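Local coordinates for protein PspGI restriction endonuclease (Pyrococcus sp. GI-H, PDB 3BM3) that probably cleaves DNA at a specific site as a type II restriction endonuclease, and is held here in a complex with its substrate DNA, at residues L156-R161 against I185-V190; K160-E165 against G191-F196; V214-Y219 against I243-D248. The protein carries 2 engineered substitutions. One frame throughout, in Å; residues are numbered along the deposited sequence. Where two conformers were deposited one is given.

Interaction 1 (L156-R161 against I185-V190); sequences LITVKR and INFWFV. With nucleotides of chain A.
I157 and V190 meet through their CG2 methyls on the sheet face that also carries V159 and W188, the two carbons 3.7 Å apart. Although I157 is paired with W188, its CG2, anti to the backbone N, reaches this methyl of V190, two residues further along the neighbouring strand. Strands 156-160 and 186-190 run in the same direction, their axes 18° from parallel. Five main-chain hydrogen bonds join them, from L156 N to N186 O through to K160 N to V190 O, and the bond from W188 N to L156 O is 2.7 Å long. With helix 167-181 packed against them, the two strands form a beta-alpha-beta unit, consistent with the core sheet of the PDDEXK nuclease clan. On the other face L156 CB lies 4.0 Å from F187 CD1, the two side chains crossing at about a right angle. K160 runs its side chain alongside a DNA phosphate: CB is 3.8 Å from OP2 of DC5 of chain A and CG 3.6 Å from the same OP2. K160 CD then touches F189 CE1 at 4.1 Å, after which the chain bends at its last torsion (chi4 -62°) and NZ forms a salt bridge with E169. R161, one residue on, gives its backbone N to OP1 of DC5 of chain A at 2.7 Å. Its NH1 donates to OP1 of DA6 of chain A, in the guanidinium plane, whereas the sugar O4' of that nucleotide sits 3.3 Å above the plane over its centre; NE bridges to E60.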
# COMPACT_ATOMS: atom_id res chain seq x y z
N LEU C 156 -2.66 -18.29 8.21
CA LEU C 156 -2.97 -16.89 8.06
C LEU C 156 -2.88 -16.62 6.56
O LEU C 156 -1.88 -16.95 5.90
CB LEU C 156 -1.96 -16.03 8.79
CG LEU C 156 -1.73 -16.48 10.22
CD1 LEU C 156 -0.78 -15.54 10.90
CD2 LEU C 156 -3.07 -16.57 10.95
N ILE C 157 -3.94 -16.02 6.04
CA ILE C 157 -4.00 -15.74 4.62
C ILE C 157 -4.25 -14.27 4.43
O ILE C 157 -5.23 -13.73 4.98
CB ILE C 157 -5.11 -16.51 3.93
CG1 ILE C 157 -4.97 -18.00 4.22
CG2 ILE C 157 -5.00 -16.24 2.41
CD1 ILE C 157 -6.01 -18.91 3.54
N THR C 158 -3.36 -13.63 3.69
CA THR C 158 -3.52 -12.24 3.30
C THR C 158 -3.97 -12.28 1.85
O THR C 158 -3.45 -13.07 1.05
CB THR C 158 -2.22 -11.43 3.51
OG1 THR C 158 -1.90 -11.39 4.91
CG2 THR C 158 -2.41 -10.00 3.00
N VAL C 159 -4.97 -11.47 1.51
CA VAL C 159 -5.57 -11.50 0.23
C VAL C 159 -5.57 -10.08 -0.33
O VAL C 159 -5.93 -9.15 0.38
CB VAL C 159 -6.98 -12.03 0.37
CG1 VAL C 159 -7.78 -11.79 -0.86
CG2 VAL C 159 -6.94 -13.51 0.74
N LYS C 160 -5.10 -9.94 -1.55
CA LYS C 160 -5.16 -8.67 -2.29
C LYS C 160 -5.66 -8.88 -3.69
O LYS C 160 -5.46 -9.94 -4.24
CB LYS C 160 -3.79 -7.99 -2.33
CG LYS C 160 -3.35 -7.55 -0.96
CD LYS C 160 -2.12 -6.74 -1.00
CE LYS C 160 -1.61 -6.51 0.41
NZ LYS C 160 -2.56 -5.79 1.23
N ARG C 161 -6.34 -7.88 -4.25
CA ARG C 161 -6.80 -7.93 -5.62
C ARG C 161 -5.58 -7.55 -6.45
O ARG C 161 -4.66 -8.37 -6.60
CB ARG C 161 -8.01 -7.05 -5.81
CG ARG C 161 -8.65 -7.15 -7.16
CD ARG C 161 -9.87 -6.28 -7.18
NE ARG C 161 -10.54 -6.29 -8.47
CZ ARG C 161 -10.13 -5.63 -9.56
NH1 ARG C 161 -8.99 -4.95 -9.58
NH2 ARG C 161 -10.83 -5.72 -10.68
N ILE C 185 4.65 -20.12 12.22
CA ILE C 185 3.38 -19.70 11.64
C ILE C 185 3.34 -20.09 10.16
O ILE C 185 4.38 -20.36 9.54
CB ILE C 185 3.12 -18.21 11.81
CG1 ILE C 185 4.04 -17.35 10.93
CG2 ILE C 185 3.21 -17.81 13.27
CD1 ILE C 185 3.62 -15.87 10.94
N ASN C 186 2.11 -20.16 9.64
CA ASN C 186 1.85 -20.45 8.25
C ASN C 186 1.19 -19.20 7.68
O ASN C 186 0.09 -18.86 8.04
CB ASN C 186 0.93 -21.63 8.14
CG ASN C 186 1.52 -22.86 8.75
OD1 ASN C 186 2.52 -23.36 8.28
ND2 ASN C 186 0.94 -23.30 9.86
N PHE C 187 1.91 -18.52 6.81
CA PHE C 187 1.44 -17.24 6.31
C PHE C 187 1.45 -17.32 4.80
O PHE C 187 2.52 -17.49 4.19
CB PHE C 187 2.38 -16.14 6.77
CG PHE C 187 1.84 -14.77 6.54
CD1 PHE C 187 1.24 -14.07 7.55
CD2 PHE C 187 1.94 -14.19 5.28
CE1 PHE C 187 0.73 -12.80 7.33
CE2 PHE C 187 1.43 -12.93 5.06
CZ PHE C 187 0.85 -12.24 6.08
N TRP C 188 0.25 -17.24 4.21
CA TRP C 188 0.11 -17.41 2.78
C TRP C 188 -0.40 -16.12 2.18
O TRP C 188 -1.22 -15.45 2.78
CB TRP C 188 -0.86 -18.54 2.43
CG TRP C 188 -0.48 -19.90 2.95
CD1 TRP C 188 0.61 -20.23 3.67
CD2 TRP C 188 -1.25 -21.10 2.81
NE1 TRP C 188 0.58 -21.57 3.99
CE2 TRP C 188 -0.54 -22.13 3.45
CE3 TRP C 188 -2.44 -21.42 2.14
CZ2 TRP C 188 -1.01 -23.44 3.47
CZ3 TRP C 188 -2.91 -22.72 2.20
CH2 TRP C 188 -2.18 -23.70 2.83
N PHE C 189 0.09 -15.80 1.00
CA PHE C 189 -0.31 -14.59 0.31
C PHE C 189 -1.07 -14.99 -0.92
O PHE C 189 -0.63 -15.82 -1.72
CB PHE C 189 0.93 -13.83 -0.13
CG PHE C 189 0.64 -12.58 -0.90
CD1 PHE C 189 0.47 -11.37 -0.23
CD2 PHE C 189 0.48 -12.61 -2.26
CE1 PHE C 189 0.15 -10.21 -0.93
CE2 PHE C 189 0.17 -11.44 -2.96
CZ PHE C 189 0.03 -10.26 -2.29
N VAL C 190 -2.17 -14.29 -1.12
CA VAL C 190 -2.99 -14.46 -2.31
C VAL C 190 -3.14 -13.11 -3.00
O VAL C 190 -3.57 -12.15 -2.38
CB VAL C 190 -4.41 -14.95 -1.94
CG1 VAL C 190 -5.25 -15.06 -3.18
CG2 VAL C 190 -4.34 -16.24 -1.18
P DA A 6 -7.82 -2.70 -7.54
OP1 DA A 6 -7.22 -4.05 -7.35
OP2 DA A 6 -7.80 -2.08 -8.89
O5' DA A 6 -9.31 -2.80 -7.00
C5' DA A 6 -10.24 -1.76 -7.27
C4' DA A 6 -10.95 -2.05 -8.56
O4' DA A 6 -11.90 -3.14 -8.40
C3' DA A 6 -11.75 -0.88 -9.12
O3' DA A 6 -11.39 -0.70 -10.48
C2' DA A 6 -13.20 -1.33 -8.99
C1' DA A 6 -13.05 -2.82 -9.15
N9 DA A 6 -14.16 -3.63 -8.64
C8 DA A 6 -14.32 -4.98 -8.81
N7 DA A 6 -15.41 -5.46 -8.27
C5 DA A 6 -16.02 -4.35 -7.70
C6 DA A 6 -17.22 -4.20 -6.98
N6 DA A 6 -18.04 -5.21 -6.71
N1 DA A 6 -17.54 -2.96 -6.56
C2 DA A 6 -16.71 -1.95 -6.84
N3 DA A 6 -15.55 -1.96 -7.51
C4 DA A 6 -15.26 -3.21 -7.92
P DC A 5 -7.11 -4.93 -1.88
OP1 DC A 5 -7.57 -6.08 -2.67
OP2 DC A 5 -5.82 -4.98 -1.15
O5' DC A 5 -7.08 -3.66 -2.84
C5' DC A 5 -8.25 -3.31 -3.58
C4' DC A 5 -8.00 -2.02 -4.32
O4' DC A 5 -7.74 -1.01 -3.34
C3' DC A 5 -6.77 -2.07 -5.23
O3' DC A 5 -7.13 -1.66 -6.54
C2' DC A 5 -5.79 -1.10 -4.62
C1' DC A 5 -6.65 -0.21 -3.75
N1 DC A 5 -5.95 0.25 -2.55
C2 DC A 5 -5.98 1.60 -2.23
O2 DC A 5 -6.67 2.36 -2.92
N3 DC A 5 -5.26 2.05 -1.17
C4 DC A 5 -4.56 1.18 -0.43
N4 DC A 5 -3.84 1.66 0.59
C5 DC A 5 -4.56 -0.22 -0.70
C6 DC A 5 -5.26 -0.63 -1.76

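Interaction 2 (K160-E165 against G191-F196); sequences KRKVRE and GFDEEF. With nucleotides of chain A.
F192 N lies 3.0 Å from both R161 O and K160 O, but the angles at the hydrogen separate the two: 149° supports the bond to R161 O, and 123° leaves the one to K160 O weak. This is the close-packed half of the contact. Here V163 sends CG2 against G191 CA at 3.9 Å, where a beta carbon on the glycine would collide with it, and the same methyl meets the edge of the F196 ring. D193 ties the segments together. With CG anti to the backbone N, its carboxylate reaches across to V163 N, which donates to OD2 at 2.8 Å from the anti side, somewhat out of the carboxylate plane. OD1 receives E195 N from above that plane, closing an Asx turn. The looser half is wet: R164 NH1 is 4.3 Å from D193 OD2, beyond a salt bridge, and two waters link the arginine to the carboxylate instead. Bent at its second torsion, R164 turns its guanidinium to the DNA, one face over C8 of DG7 of chain A. NE donates to O6 of DG8 of chain A at 2.8 Å and NH2 to N7 of that base at 2.9 Å, the latter nearly straight (172°), while K162 N holds OP1 of DA6 of chain A. Paired donors on O6 and N7 are the classic way an arginine reads guanine from the major groove.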
# COMPACT_ATOMS: atom_id res chain seq x y z
N LYS C 160 -5.10 -9.94 -1.55
CA LYS C 160 -5.16 -8.67 -2.29
C LYS C 160 -5.66 -8.88 -3.69
O LYS C 160 -5.46 -9.94 -4.24
CB LYS C 160 -3.79 -7.99 -2.33
CG LYS C 160 -3.35 -7.55 -0.96
CD LYS C 160 -2.12 -6.74 -1.00
CE LYS C 160 -1.61 -6.51 0.41
NZ LYS C 160 -2.56 -5.79 1.23
N ARG C 161 -6.34 -7.88 -4.25
CA ARG C 161 -6.80 -7.93 -5.62
C ARG C 161 -5.58 -7.55 -6.45
O ARG C 161 -4.66 -8.37 -6.60
CB ARG C 161 -8.01 -7.05 -5.81
CG ARG C 161 -8.65 -7.15 -7.16
CD ARG C 161 -9.87 -6.28 -7.18
NE ARG C 161 -10.54 -6.29 -8.47
CZ ARG C 161 -10.13 -5.63 -9.56
NH1 ARG C 161 -8.99 -4.95 -9.58
NH2 ARG C 161 -10.83 -5.72 -10.68
N LYS C 162 -5.55 -6.36 -7.02
CA LYS C 162 -4.29 -5.88 -7.58
C LYS C 162 -3.31 -5.59 -6.43
O LYS C 162 -3.71 -5.15 -5.36
CB LYS C 162 -4.46 -4.71 -8.49
CG LYS C 162 -5.12 -5.15 -9.77
CD LYS C 162 -5.51 -4.00 -10.66
CE LYS C 162 -6.05 -4.51 -12.03
NZ LYS C 162 -6.45 -3.44 -12.99
N VAL C 163 -2.04 -5.84 -6.69
CA VAL C 163 -1.02 -5.89 -5.66
C VAL C 163 -0.13 -4.64 -5.66
O VAL C 163 0.18 -4.12 -4.59
CB VAL C 163 -0.19 -7.18 -5.78
CG1 VAL C 163 0.96 -7.18 -4.79
CG2 VAL C 163 -1.13 -8.44 -5.64
N ARG C 164 0.28 -4.18 -6.85
CA ARG C 164 1.27 -3.14 -6.96
C ARG C 164 2.44 -3.43 -6.01
O ARG C 164 2.92 -4.58 -5.95
CB ARG C 164 0.61 -1.79 -6.71
CG ARG C 164 -0.46 -1.48 -7.72
CD ARG C 164 0.16 -1.17 -9.06
NE ARG C 164 -0.81 -0.63 -10.00
CZ ARG C 164 -1.59 -1.37 -10.79
NH1 ARG C 164 -1.47 -2.70 -10.82
NH2 ARG C 164 -2.44 -0.78 -11.62
N GLU C 165 2.88 -2.42 -5.26
CA GLU C 165 3.96 -2.56 -4.31
C GLU C 165 3.47 -3.09 -2.95
O GLU C 165 4.26 -3.27 -2.04
CB GLU C 165 4.65 -1.20 -4.10
CG GLU C 165 4.09 -0.29 -3.08
CD GLU C 165 2.68 0.26 -3.37
OE1 GLU C 165 2.17 0.11 -4.49
OE2 GLU C 165 2.09 0.82 -2.43
N GLY C 191 -2.78 -13.07 -4.28
CA GLY C 191 -2.95 -11.90 -5.09
C GLY C 191 -3.84 -12.30 -6.23
O GLY C 191 -3.86 -13.47 -6.63
N PHE C 192 -4.63 -11.37 -6.71
CA PHE C 192 -5.52 -11.67 -7.80
C PHE C 192 -5.20 -10.68 -8.92
O PHE C 192 -6.01 -9.84 -9.31
CB PHE C 192 -6.97 -11.58 -7.33
CG PHE C 192 -7.89 -12.52 -8.07
CD1 PHE C 192 -7.68 -13.86 -8.01
CD2 PHE C 192 -8.97 -12.03 -8.79
CE1 PHE C 192 -8.49 -14.74 -8.72
CE2 PHE C 192 -9.79 -12.91 -9.47
CZ PHE C 192 -9.55 -14.27 -9.39
N ASP C 193 -3.98 -10.80 -9.41
CA ASP C 193 -3.33 -9.75 -10.19
C ASP C 193 -2.56 -10.40 -11.28
O ASP C 193 -1.58 -11.10 -11.03
CB ASP C 193 -2.42 -8.89 -9.28
CG ASP C 193 -1.87 -7.67 -9.97
OD1 ASP C 193 -1.83 -7.64 -11.21
OD2 ASP C 193 -1.43 -6.74 -9.24
N GLU C 194 -2.98 -10.14 -12.49
CA GLU C 194 -2.34 -10.69 -13.67
C GLU C 194 -0.95 -10.10 -13.90
O GLU C 194 -0.19 -10.65 -14.69
CB GLU C 194 -3.25 -10.49 -14.90
CG GLU C 194 -4.69 -10.99 -14.71
CD GLU C 194 -4.91 -12.49 -14.98
OE1 GLU C 194 -3.93 -13.22 -15.32
OE2 GLU C 194 -6.09 -12.91 -14.87
N GLU C 195 -0.60 -9.01 -13.20
CA GLU C 195 0.70 -8.39 -13.32
C GLU C 195 1.58 -8.65 -12.10
O GLU C 195 2.57 -7.99 -11.89
CB GLU C 195 0.55 -6.88 -13.57
CG GLU C 195 -0.23 -6.56 -14.83
CD GLU C 195 0.20 -7.36 -16.07
OE1 GLU C 195 1.43 -7.45 -16.33
OE2 GLU C 195 -0.70 -7.87 -16.78
N PHE C 196 1.23 -9.67 -11.34
CA PHE C 196 2.01 -10.06 -10.18
C PHE C 196 3.45 -10.36 -10.63
O PHE C 196 3.64 -11.07 -11.59
CB PHE C 196 1.38 -11.27 -9.55
CG PHE C 196 2.00 -11.66 -8.24
CD1 PHE C 196 1.81 -10.88 -7.11
CD2 PHE C 196 2.82 -12.75 -8.15
CE1 PHE C 196 2.39 -11.23 -5.91
CE2 PHE C 196 3.38 -13.10 -6.96
CZ PHE C 196 3.17 -12.38 -5.85
P DA A 6 -7.82 -2.70 -7.54
OP1 DA A 6 -7.22 -4.05 -7.35
OP2 DA A 6 -7.80 -2.08 -8.89
O5' DA A 6 -9.31 -2.80 -7.00
C5' DA A 6 -10.24 -1.76 -7.27
C4' DA A 6 -10.95 -2.05 -8.56
O4' DA A 6 -11.90 -3.14 -8.40
C3' DA A 6 -11.75 -0.88 -9.12
O3' DA A 6 -11.39 -0.70 -10.48
C2' DA A 6 -13.20 -1.33 -8.99
C1' DA A 6 -13.05 -2.82 -9.15
N9 DA A 6 -14.16 -3.63 -8.64
C8 DA A 6 -14.32 -4.98 -8.81
N7 DA A 6 -15.41 -5.46 -8.27
C5 DA A 6 -16.02 -4.35 -7.70
C6 DA A 6 -17.22 -4.20 -6.98
N6 DA A 6 -18.04 -5.21 -6.71
N1 DA A 6 -17.54 -2.96 -6.56
C2 DA A 6 -16.71 -1.95 -6.84
N3 DA A 6 -15.55 -1.96 -7.51
C4 DA A 6 -15.26 -3.21 -7.92
P DG A 7 -11.29 0.78 -11.09
OP1 DG A 7 -11.75 1.72 -10.04
OP2 DG A 7 -11.94 0.75 -12.41
O5' DG A 7 -9.73 1.00 -11.33
C5' DG A 7 -8.81 1.15 -10.26
C4' DG A 7 -7.51 1.67 -10.81
O4' DG A 7 -6.53 1.78 -9.75
C3' DG A 7 -6.88 0.75 -11.86
O3' DG A 7 -6.11 1.54 -12.76
C2' DG A 7 -5.92 -0.06 -11.02
C1' DG A 7 -5.38 1.05 -10.16
N9 DG A 7 -4.66 0.64 -8.96
C8 DG A 7 -4.37 -0.64 -8.56
N7 DG A 7 -3.66 -0.69 -7.47
C5 DG A 7 -3.48 0.64 -7.11
C6 DG A 7 -2.79 1.21 -6.03
O6 DG A 7 -2.15 0.65 -5.13
N1 DG A 7 -2.88 2.60 -6.04
C2 DG A 7 -3.54 3.34 -6.99
N2 DG A 7 -3.53 4.68 -6.81
N3 DG A 7 -4.17 2.82 -8.02
C4 DG A 7 -4.11 1.47 -8.02
P DG A 8 -6.19 1.25 -14.33
OP1 DG A 8 -7.59 0.91 -14.68
OP2 DG A 8 -5.09 0.33 -14.71
O5' DG A 8 -5.87 2.68 -14.95
C5' DG A 8 -6.73 3.77 -14.67
C4' DG A 8 -5.92 5.01 -14.38
O4' DG A 8 -5.20 4.87 -13.13
C3' DG A 8 -4.87 5.36 -15.43
O3' DG A 8 -4.79 6.77 -15.50
C2' DG A 8 -3.60 4.76 -14.84
C1' DG A 8 -3.80 5.00 -13.35
N9 DG A 8 -3.12 4.03 -12.50
C8 DG A 8 -3.04 2.68 -12.69
N7 DG A 8 -2.36 2.07 -11.76
C5 DG A 8 -1.97 3.08 -10.89
C6 DG A 8 -1.22 3.03 -9.69
O6 DG A 8 -0.75 2.04 -9.12
N1 DG A 8 -1.04 4.29 -9.14
C2 DG A 8 -1.53 5.46 -9.68
N2 DG A 8 -1.24 6.58 -9.01
N3 DG A 8 -2.25 5.52 -10.78
C4 DG A 8 -2.43 4.30 -11.34
O HOH W 1 0.12 -4.77 -9.57
O HOH W 2 -2.52 -5.21 -12.41

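Interaction 3 (V214-Y219 against I243-D248); sequences VIDGRY and IRRFSD
A short parallel strand pairing at one border of the main sheet, continued by side-chain contacts from the first turn of helix 216-227, makes up this interaction. V214 N donates to R244 O at 2.9 Å and F246 N to V214 O at 2.7 Å, which fixes strand 243-245 beside the end of strand 211-214. Beyond the strands D216 and Y219 take over. Y219 holds CG anti to its backbone N (chi1 180°), which lays the ring across R245: Y219 CD2 lies 3.3 Å from the guanidinium plane, over its centre, and the two planes are inclined by 36°, a tilted overlap. R245 CG packs on Y219 CG at 3.5 Å and I243 CG2 on Y219 CE1 at 4.1 Å, while R245 NH2 finds its salt-bridge partner in D220. Trimming Y219 to an alanine would probably leave the R245 guanidinium uncovered on that face, held mainly by D220 and freer to shift, and I243 CG2 without its ring contact. D216 addresses S247 with both oxygens: OD1 takes S247 N through its syn lone pair at 3.0 Å, and OD2 accepts S247 OG at 2.6 Å, a hydroxyl that also receives S53 N. R245 NE stays 5.1 Å from D216 OD2, so the aspartate's charge is probably stabilised by the N-H and hydroxyl of S247, with the guanidinium adding at most a longer-range effect.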
# COMPACT_ATOMS: atom_id res chain seq x y z
N VAL C 214 -1.31 -17.04 -6.91
CA VAL C 214 -1.39 -16.09 -8.00
C VAL C 214 -2.64 -16.42 -8.81
O VAL C 214 -3.03 -17.56 -8.94
CB VAL C 214 -0.10 -16.09 -8.87
CG1 VAL C 214 1.18 -15.92 -8.03
CG2 VAL C 214 0.02 -17.33 -9.70
N ILE C 215 -3.31 -15.40 -9.33
CA ILE C 215 -4.47 -15.63 -10.15
C ILE C 215 -4.05 -16.64 -11.23
O ILE C 215 -2.97 -16.56 -11.77
CB ILE C 215 -4.98 -14.32 -10.77
CG1 ILE C 215 -6.31 -14.53 -11.47
CG2 ILE C 215 -3.91 -13.62 -11.63
CD1 ILE C 215 -7.06 -13.23 -11.76
N ASP C 216 -4.93 -17.59 -11.55
CA ASP C 216 -4.51 -18.73 -12.36
C ASP C 216 -3.87 -18.32 -13.65
O ASP C 216 -2.88 -18.93 -14.06
CB ASP C 216 -5.67 -19.68 -12.62
CG ASP C 216 -6.11 -20.45 -11.39
OD1 ASP C 216 -5.74 -20.10 -10.26
OD2 ASP C 216 -6.88 -21.42 -11.58
N GLY C 217 -4.42 -17.27 -14.28
CA GLY C 217 -3.95 -16.75 -15.56
C GLY C 217 -2.53 -16.27 -15.59
O GLY C 217 -1.92 -16.14 -16.65
N ARG C 218 -1.97 -15.99 -14.42
CA ARG C 218 -0.59 -15.50 -14.32
C ARG C 218 0.40 -16.58 -13.94
O ARG C 218 1.59 -16.41 -14.10
CB ARG C 218 -0.58 -14.34 -13.31
CG ARG C 218 0.76 -13.71 -13.02
CD ARG C 218 1.55 -13.35 -14.25
NE ARG C 218 2.73 -12.61 -13.82
CZ ARG C 218 3.89 -12.59 -14.46
NH1 ARG C 218 4.07 -13.28 -15.59
NH2 ARG C 218 4.89 -11.89 -13.96
N TYR C 219 -0.08 -17.71 -13.46
CA TYR C 219 0.78 -18.74 -12.93
C TYR C 219 1.81 -19.18 -13.97
O TYR C 219 3.00 -19.15 -13.73
CB TYR C 219 -0.02 -19.93 -12.44
CG TYR C 219 0.84 -21.01 -11.90
CD1 TYR C 219 1.36 -20.95 -10.61
CD2 TYR C 219 1.22 -22.07 -12.68
CE1 TYR C 219 2.20 -21.92 -10.12
CE2 TYR C 219 2.03 -23.07 -12.20
CZ TYR C 219 2.54 -22.98 -10.92
OH TYR C 219 3.36 -23.99 -10.46
N ILE C 243 4.94 -21.45 -5.02
CA ILE C 243 4.10 -20.54 -5.80
C ILE C 243 3.01 -21.40 -6.38
O ILE C 243 3.30 -22.42 -6.96
CB ILE C 243 4.90 -19.85 -6.93
CG1 ILE C 243 5.98 -18.96 -6.33
CG2 ILE C 243 4.01 -19.08 -7.85
CD1 ILE C 243 7.07 -18.55 -7.37
N ARG C 244 1.77 -20.97 -6.22
CA ARG C 244 0.63 -21.81 -6.54
C ARG C 244 -0.42 -20.99 -7.26
O ARG C 244 -0.50 -19.78 -7.10
CB ARG C 244 -0.01 -22.37 -5.27
CG ARG C 244 0.89 -23.09 -4.30
CD ARG C 244 1.18 -24.43 -4.77
NE ARG C 244 0.04 -25.32 -4.51
CZ ARG C 244 -0.17 -26.46 -5.16
NH1 ARG C 244 0.63 -26.81 -6.15
NH2 ARG C 244 -1.20 -27.21 -4.85
N ARG C 245 -1.24 -21.67 -8.03
CA ARG C 245 -2.41 -21.03 -8.58
C ARG C 245 -3.42 -20.77 -7.47
O ARG C 245 -3.60 -21.57 -6.56
CB ARG C 245 -3.05 -21.96 -9.63
CG ARG C 245 -2.22 -22.20 -10.82
CD ARG C 245 -2.96 -23.18 -11.72
NE ARG C 245 -2.35 -23.31 -13.05
CZ ARG C 245 -1.35 -24.15 -13.35
NH1 ARG C 245 -0.83 -24.95 -12.42
NH2 ARG C 245 -0.87 -24.20 -14.59
N PHE C 246 -4.14 -19.67 -7.61
CA PHE C 246 -5.26 -19.37 -6.74
C PHE C 246 -6.18 -20.58 -6.55
O PHE C 246 -6.59 -20.90 -5.45
CB PHE C 246 -6.05 -18.21 -7.33
CG PHE C 246 -7.30 -17.90 -6.57
CD1 PHE C 246 -7.26 -17.07 -5.47
CD2 PHE C 246 -8.51 -18.45 -6.94
CE1 PHE C 246 -8.42 -16.76 -4.78
CE2 PHE C 246 -9.67 -18.15 -6.23
CZ PHE C 246 -9.61 -17.31 -5.16
N SER C 247 -6.47 -21.27 -7.63
CA SER C 247 -7.39 -22.37 -7.52
C SER C 247 -6.93 -23.44 -6.57
O SER C 247 -7.75 -24.22 -6.06
CB SER C 247 -7.64 -22.96 -8.90
OG SER C 247 -8.45 -22.08 -9.63
N ASP C 248 -5.62 -23.52 -6.37
CA ASP C 248 -5.05 -24.58 -5.56
C ASP C 248 -5.20 -24.33 -4.08
O ASP C 248 -5.00 -25.26 -3.26
CB ASP C 248 -3.54 -24.68 -5.78
CG ASP C 248 -3.16 -25.15 -7.14
OD1 ASP C 248 -4.03 -25.58 -7.88
OD2 ASP C 248 -1.97 -25.06 -7.46
O HOH W 3 4.06 -24.39 -8.20

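How the interactions relate
Interactions 1 and 3 pair strands of one mixed sheet, whose strand order is 139-141, 155-160, 186-191, 211-214, 243-245: interaction 1 joins the second and third, interaction 3 the fourth and fifth. Interaction 2 lies in the loops that follow strands 155-160 and 186-191, sharing K160 and R161 with interaction 1. Centres are about 13 Å apart for interactions 1 and 2 and for 1 and 3, and about 11 Å for 2 and 3. Packing connects them: F189 CE2 meets F196 CE1 at 3.7 Å, and V190 CG1 meets F246 CD1 at 3.6 Å. Along the chain, interactions 1 and 2 close before interaction 3 opens. The DNA-contacting loop 160-165 thus continues directly from strand 155-160, with 191-196 packed behind it.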